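Local coordinates for SCARECROW-LIKE protein 7 (Oryza sativa Japonica Group, PDB 5HYZ) that acts as a homodimeric, probable GRAS-family transcription factor in plant development and abiotic stress resistance, and binds DNA in vitro, at residues F47-A50 against L51-L55; N247-F251 against V252-A256; E313-T316 against L317-C321. One frame throughout, in Å; residues are numbered along the deposited sequence.

Contact 1 (F47-A50 against L51-L55)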
# COMPACT_ATOMS: atom_id res chain seq x y z
N PHE A 47 -22.72 7.38 19.87
CA PHE A 47 -22.59 7.80 21.28
C PHE A 47 -23.93 8.03 21.98
O PHE A 47 -24.08 7.72 23.14
CB PHE A 47 -21.73 9.06 21.37
CG PHE A 47 -20.28 8.75 21.52
CD1 PHE A 47 -19.52 8.36 20.41
CD2 PHE A 47 -19.67 8.83 22.75
CE1 PHE A 47 -18.15 8.08 20.54
CE2 PHE A 47 -18.31 8.50 22.91
CZ PHE A 47 -17.55 8.14 21.78
N ALA A 48 -24.89 8.59 21.28
CA ALA A 48 -26.20 8.84 21.89
C ALA A 48 -26.90 7.55 22.15
O ALA A 48 -27.61 7.40 23.12
CB ALA A 48 -27.04 9.73 20.97
N ASP A 49 -26.68 6.58 21.27
CA ASP A 49 -27.21 5.24 21.52
C ASP A 49 -26.63 4.62 22.78
O ASP A 49 -27.35 4.02 23.61
CB ASP A 49 -26.94 4.35 20.30
CG ASP A 49 -27.68 3.03 20.36
OD1 ASP A 49 -28.84 2.99 19.89
OD2 ASP A 49 -27.12 2.04 20.87
N ALA A 50 -25.31 4.73 22.92
CA ALA A 50 -24.68 4.15 24.09
C ALA A 50 -25.17 4.87 25.35
O ALA A 50 -25.37 4.22 26.39
CB ALA A 50 -23.12 4.24 23.98
N LEU A 51 -25.27 6.20 25.28
CA LEU A 51 -25.71 6.95 26.46
C LEU A 51 -27.15 6.51 26.85
O LEU A 51 -27.47 6.29 28.04
CB LEU A 51 -25.64 8.42 26.19
CG LEU A 51 -26.04 9.32 27.35
CD1 LEU A 51 -25.30 8.93 28.65
CD2 LEU A 51 -25.83 10.76 27.00
N SER A 52 -28.01 6.36 25.84
CA SER A 52 -29.36 5.84 26.12
C SER A 52 -29.34 4.51 26.82
O SER A 52 -30.03 4.33 27.80
CB SER A 52 -30.19 5.64 24.85
OG SER A 52 -30.33 6.85 24.16
N ARG A 53 -28.57 3.57 26.29
CA ARG A 53 -28.49 2.27 26.93
C ARG A 53 -27.98 2.34 28.36
O ARG A 53 -28.48 1.65 29.25
CB ARG A 53 -27.59 1.32 26.13
CG ARG A 53 -28.21 0.78 24.87
CD ARG A 53 -27.24 -0.20 24.21
NE ARG A 53 -27.94 -1.24 23.46
CZ ARG A 53 -28.13 -1.21 22.14
NH1 ARG A 53 -27.68 -0.18 21.43
NH2 ARG A 53 -28.79 -2.20 21.54
N ARG A 54 -26.96 3.16 28.59
CA ARG A 54 -26.47 3.39 29.95
C ARG A 54 -27.61 3.85 30.89
O ARG A 54 -27.77 3.34 31.98
CB ARG A 54 -25.34 4.45 29.96
CG ARG A 54 -24.65 4.59 31.33
CD ARG A 54 -23.59 5.65 31.25
NE ARG A 54 -22.97 5.92 32.54
CZ ARG A 54 -22.00 5.21 33.11
NH1 ARG A 54 -21.48 4.14 32.53
NH2 ARG A 54 -21.51 5.62 34.29
N LEU A 55 -28.38 4.83 30.43
CA LEU A 55 -29.46 5.37 31.24
C LEU A 55 -30.57 4.36 31.44
O LEU A 55 -31.15 4.30 32.51
CB LEU A 55 -30.00 6.64 30.59
CG LEU A 55 -28.98 7.74 30.68
CD1 LEU A 55 -29.45 9.04 30.09
CD2 LEU A 55 -28.57 7.91 32.13
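Arg53 reaches back along one turn of an alpha-helix to meet Asp49, four residues earlier. This is an i to i+4 pair on helix 39-57, part of the helix bundle of the GRAS domain and of the predicted leucine repeat I. Arg53 starts with CG beside its backbone N and anti to the carbonyl carbon (chi1 -75°), which turns the chain toward the preceding turn. Its CB sits 3.7 Å from Ala50 O. CG then passes 3.6 Å from Asp49 O. From there the chain stays extended to NE, and CD approaches the Asp49 carboxylate. At the tip, NH1 faces Asp49 OD2 in a salt bridge, with OD2 at the guanidinium edge. The modelled separation is too short to be reliable, so the exact place of both atoms, and the details that rest on them, are doubtful. Gln293 of helix 278-296 gives OD2 a further, weak hydrogen bond.

Ala50 packs on Gln293 and Val296 of helix 278-296, and Ser52 on Leu26 of helix 23-32. Phe47 meets Phe255 of helix 251-272 edge-to-face. The guanidinium of Arg54 makes a salt bridge with Glu300. Ser52 doubles the hold on Ala48 O. Its backbone N donates at 2.9 Å and its OG at 3.0 Å, from opposite faces of that carbonyl plane.

Contact 2 (N247-F251 against V252-A256)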
# COMPACT_ATOMS: atom_id res chain seq x y z
N ASN A 247 -9.58 3.67 30.77
CA ASN A 247 -9.39 2.58 31.71
C ASN A 247 -9.96 2.97 33.07
O ASN A 247 -11.14 2.75 33.32
CB ASN A 247 -7.92 2.18 31.85
CG ASN A 247 -7.77 0.87 32.62
OD1 ASN A 247 -8.75 0.10 32.77
ND2 ASN A 247 -6.57 0.58 33.10
N ARG A 248 -9.15 3.62 33.90
CA ARG A 248 -9.62 3.95 35.26
C ARG A 248 -10.29 5.30 35.37
O ARG A 248 -10.82 5.61 36.43
CB ARG A 248 -8.45 3.88 36.25
CG ARG A 248 -8.05 2.46 36.48
CD ARG A 248 -6.91 2.28 37.42
NE ARG A 248 -6.30 0.96 37.23
CZ ARG A 248 -6.92 -0.20 37.44
NH1 ARG A 248 -8.20 -0.24 37.85
NH2 ARG A 248 -6.26 -1.33 37.24
N ALA A 249 -10.30 6.08 34.30
CA ALA A 249 -10.92 7.39 34.38
C ALA A 249 -12.45 7.19 34.67
O ALA A 249 -13.02 6.12 34.38
CB ALA A 249 -10.71 8.17 33.12
N GLY A 250 -13.08 8.20 35.25
CA GLY A 250 -14.50 8.08 35.57
C GLY A 250 -15.31 8.33 34.31
O GLY A 250 -14.77 8.71 33.26
N PHE A 251 -16.62 8.14 34.42
CA PHE A 251 -17.48 8.18 33.23
C PHE A 251 -17.42 9.49 32.47
O PHE A 251 -17.30 9.46 31.25
CB PHE A 251 -18.94 7.91 33.60
CG PHE A 251 -19.89 8.21 32.47
CD1 PHE A 251 -19.99 7.32 31.40
CD2 PHE A 251 -20.65 9.38 32.46
CE1 PHE A 251 -20.87 7.60 30.32
CE2 PHE A 251 -21.51 9.66 31.39
CZ PHE A 251 -21.63 8.75 30.34
N VAL A 252 -17.50 10.65 33.11
CA VAL A 252 -17.53 11.88 32.31
C VAL A 252 -16.23 12.11 31.51
O VAL A 252 -16.24 12.52 30.32
CB VAL A 252 -17.81 13.12 33.19
CG1 VAL A 252 -17.58 14.40 32.42
CG2 VAL A 252 -19.25 13.07 33.77
N ASP A 253 -15.09 11.83 32.15
CA ASP A 253 -13.80 11.90 31.45
C ASP A 253 -13.68 10.84 30.35
O ASP A 253 -13.17 11.15 29.26
CB ASP A 253 -12.62 11.72 32.42
CG ASP A 253 -12.42 12.92 33.31
OD1 ASP A 253 -12.51 14.04 32.79
OD2 ASP A 253 -12.17 12.75 34.52
N ARG A 254 -14.15 9.62 30.61
CA ARG A 254 -14.05 8.56 29.58
C ARG A 254 -14.87 8.93 28.41
O ARG A 254 -14.48 8.71 27.27
CB ARG A 254 -14.53 7.18 30.03
CG ARG A 254 -13.67 6.42 31.01
CD ARG A 254 -13.96 4.92 30.95
NE ARG A 254 -15.39 4.54 30.97
CZ ARG A 254 -16.15 4.54 32.07
NH1 ARG A 254 -15.67 4.95 33.25
NH2 ARG A 254 -17.42 4.14 31.99
N PHE A 255 -16.08 9.44 28.67
CA PHE A 255 -16.94 9.88 27.56
C PHE A 255 -16.29 10.96 26.73
O PHE A 255 -16.30 10.89 25.49
CB PHE A 255 -18.31 10.32 28.15
CG PHE A 255 -19.37 10.60 27.11
CD1 PHE A 255 -19.30 11.79 26.36
CD2 PHE A 255 -20.43 9.73 26.93
CE1 PHE A 255 -20.27 12.07 25.43
CE2 PHE A 255 -21.43 10.01 26.00
CZ PHE A 255 -21.34 11.19 25.24
N ALA A 256 -15.72 11.98 27.38
CA ALA A 256 -15.03 13.00 26.61
C ALA A 256 -13.79 12.48 25.80
O ALA A 256 -13.59 12.86 24.65
CB ALA A 256 -14.58 14.14 27.55
O HOH W 1 -11.63 10.48 35.92
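Arg254 reaches back from the first turn of helix 251-272 to the loop residue Ala249. Its NH1 donates a hydrogen bond to Ala249 O at 3.1 Å, with the oxygen in the guanidinium plane. A bend at chi3 (-47°) swings the guanidinium back to that carbonyl. NE and NH2 are held from outside, by Ala295 O and Glu300, so all three guanidinium nitrogens have partners. In the backbone, Arg254 N donates to Gly250 O at 2.9 Å, and Phe255 N to Phe251 O at 2.9 Å. One water accepts from Gly250 N at 2.8 Å and donates to Asp253 OD2 at 2.7 Å.

Phe251 and Phe255 make the main aromatic contact. Their side chains lie side by side and point the same way, with the rings inclined at 61°. Phe251 CZ approaches Phe255 CD2 to 3.7 Å, and Phe255 CB lies over one Phe251 face, toward the rim. Arg254 NH2 comes to the edge of the same ring, with guanidinium and ring planes 70° apart. Ala249 CB rests 4.0 Å from Arg254 CG.

Gly250, at the N-cap, has no side chain for a capping box. The water carries the link from its N-H to the carboxylate of Asp253, at N3. The arrangement is a water-bridged N-terminus of a helix in the predicted PFYRE region.

Contact 3 (E313-T316 against L317-C321)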
# COMPACT_ATOMS: atom_id res chain seq x y z
N GLU A 313 0.17 5.59 30.73
CA GLU A 313 -0.28 4.44 31.51
C GLU A 313 0.40 3.16 31.09
O GLU A 313 0.82 2.33 31.92
CB GLU A 313 -1.80 4.29 31.36
CG GLU A 313 -2.34 3.08 32.16
CD GLU A 313 -3.88 3.16 32.38
OE1 GLU A 313 -4.51 4.24 32.07
OE2 GLU A 313 -4.44 2.13 32.85
N TRP A 314 0.52 2.98 29.77
CA TRP A 314 1.28 1.83 29.29
C TRP A 314 2.72 1.85 29.76
O TRP A 314 3.28 0.82 30.13
CB TRP A 314 1.22 1.75 27.74
CG TRP A 314 -0.12 1.29 27.27
CD1 TRP A 314 -1.02 2.01 26.54
CD2 TRP A 314 -0.69 -0.03 27.44
NE1 TRP A 314 -2.15 1.21 26.27
CE2 TRP A 314 -1.97 -0.02 26.82
CE3 TRP A 314 -0.28 -1.19 28.13
CZ2 TRP A 314 -2.83 -1.14 26.84
CZ3 TRP A 314 -1.12 -2.29 28.15
CH2 TRP A 314 -2.38 -2.26 27.50
N GLN A 315 3.35 3.03 29.75
CA GLN A 315 4.74 3.09 30.18
C GLN A 315 4.79 2.67 31.66
O GLN A 315 5.67 1.90 32.05
CB GLN A 315 5.30 4.50 30.01
CG GLN A 315 6.65 4.65 30.72
CD GLN A 315 7.14 6.09 30.79
OE1 GLN A 315 6.39 7.04 30.57
NE2 GLN A 315 8.41 6.24 31.13
N THR A 316 3.84 3.15 32.46
CA THR A 316 3.86 2.78 33.90
C THR A 316 3.78 1.26 34.04
O THR A 316 4.52 0.64 34.82
CB THR A 316 2.72 3.43 34.65
OG1 THR A 316 2.91 4.85 34.62
CG2 THR A 316 2.68 2.97 36.17
N LEU A 317 2.92 0.65 33.24
CA LEU A 317 2.75 -0.81 33.38
C LEU A 317 3.99 -1.58 32.92
O LEU A 317 4.48 -2.51 33.56
CB LEU A 317 1.55 -1.23 32.56
CG LEU A 317 0.19 -1.11 33.17
CD1 LEU A 317 -0.84 -1.16 32.04
CD2 LEU A 317 0.07 -2.34 34.05
N MSE A 318 4.56 -1.17 31.79
CA MSE A 318 5.75 -1.85 31.28
C MSE A 318 6.90 -1.74 32.29
O MSE A 318 7.60 -2.69 32.52
CB MSE A 318 6.21 -1.24 29.93
CG MSE A 318 5.20 -1.33 28.79
SE MSE A 318 4.73 -3.26 28.41
CE MSE A 318 6.46 -3.76 27.75
N GLU A 319 7.08 -0.55 32.88
CA GLU A 319 8.20 -0.35 33.81
C GLU A 319 7.94 -1.10 35.10
O GLU A 319 8.85 -1.62 35.74
CB GLU A 319 8.40 1.13 34.09
CG GLU A 319 8.92 1.81 32.75
CD GLU A 319 9.31 3.28 32.88
OE1 GLU A 319 8.78 3.97 33.77
OE2 GLU A 319 10.07 3.75 32.01
N TRP A 320 6.69 -1.16 35.45
CA TRP A 320 6.29 -1.93 36.65
C TRP A 320 6.67 -3.41 36.46
O TRP A 320 7.06 -4.08 37.40
CB TRP A 320 4.80 -1.73 36.88
CG TRP A 320 4.32 -2.18 38.29
CD1 TRP A 320 5.09 -2.75 39.26
CD2 TRP A 320 3.03 -2.01 38.84
NE1 TRP A 320 4.32 -3.00 40.38
CE2 TRP A 320 3.05 -2.54 40.15
CE3 TRP A 320 1.83 -1.44 38.36
CZ2 TRP A 320 1.92 -2.54 40.99
CZ3 TRP A 320 0.71 -1.44 39.17
CH2 TRP A 320 0.76 -1.99 40.48
N CYS A 321 6.62 -3.90 35.21
CA CYS A 321 6.93 -5.28 34.92
C CYS A 321 8.38 -5.47 34.56
O CYS A 321 8.79 -6.55 34.17
CB CYS A 321 5.99 -5.80 33.79
SG CYS A 321 4.26 -5.90 34.39
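The amide of Gln315 meets the carboxylate of Glu319 with the two planes 68° apart. The acceptor lies in the amide plane, at its NE2 edge. NE2 in turn meets Glu319 OE2 from above the carboxylate plane. The bond, NE2 to OE2, is 3.1 Å long and nearly straight (170°). Closer to the helix, Gln315 CG packs 3.7 Å from Glu319 CD. Gln315 holds CG anti to its N and Glu319 holds CG beside its N (chi1 -68°). These settings turn the two chains toward each other across one helical turn. The indole of Trp314 takes Leu317 CD1 obliquely, 4.0 Å from CE3. The indole of Trp320 makes a cation-pi contact with Arg223.

Helical hydrogen bonds tie the same turns together. Met318 N donates to Trp314 O at 2.9 Å, and Glu319 N to Gln315 O at 2.9 Å. Met318 is a selenomethionine, and its CG comes to 3.2 Å from Trp314 O before the chain leads off.

Helix 311-320 belongs to the predicted SAW region. Trp314 packs on Leu239 and Glu241 of strand 236-242. Met318 reaches Leu226 of helix 220-231, and Gln315 and Met318 both touch Trp374 of strand 366-374.

The contacts follow one another along the chain, and each lies within a short local stretch. Contacts 1 and 2 belong to the helix bundle, with centres about 15 Å apart. The Arg54 guanidinium makes a cation-pi contact with Phe251, and Leu51 packs on the same ring. Arg54 and Arg254 share the carboxylate of Glu300. Helices 39-57 and 251-272, distant in sequence, are thus joined. Contact 3 lies beside the sheet of the Rossmann-like part, about 20 Å from contact 2 and 32 Å from contact 1 between centres. Asn247 ND2 and Glu313 OE2, 2.6 Å apart, form a hydrogen bond. Contact 2 therefore links the bundle to helix 311-320, which packs on the sheet.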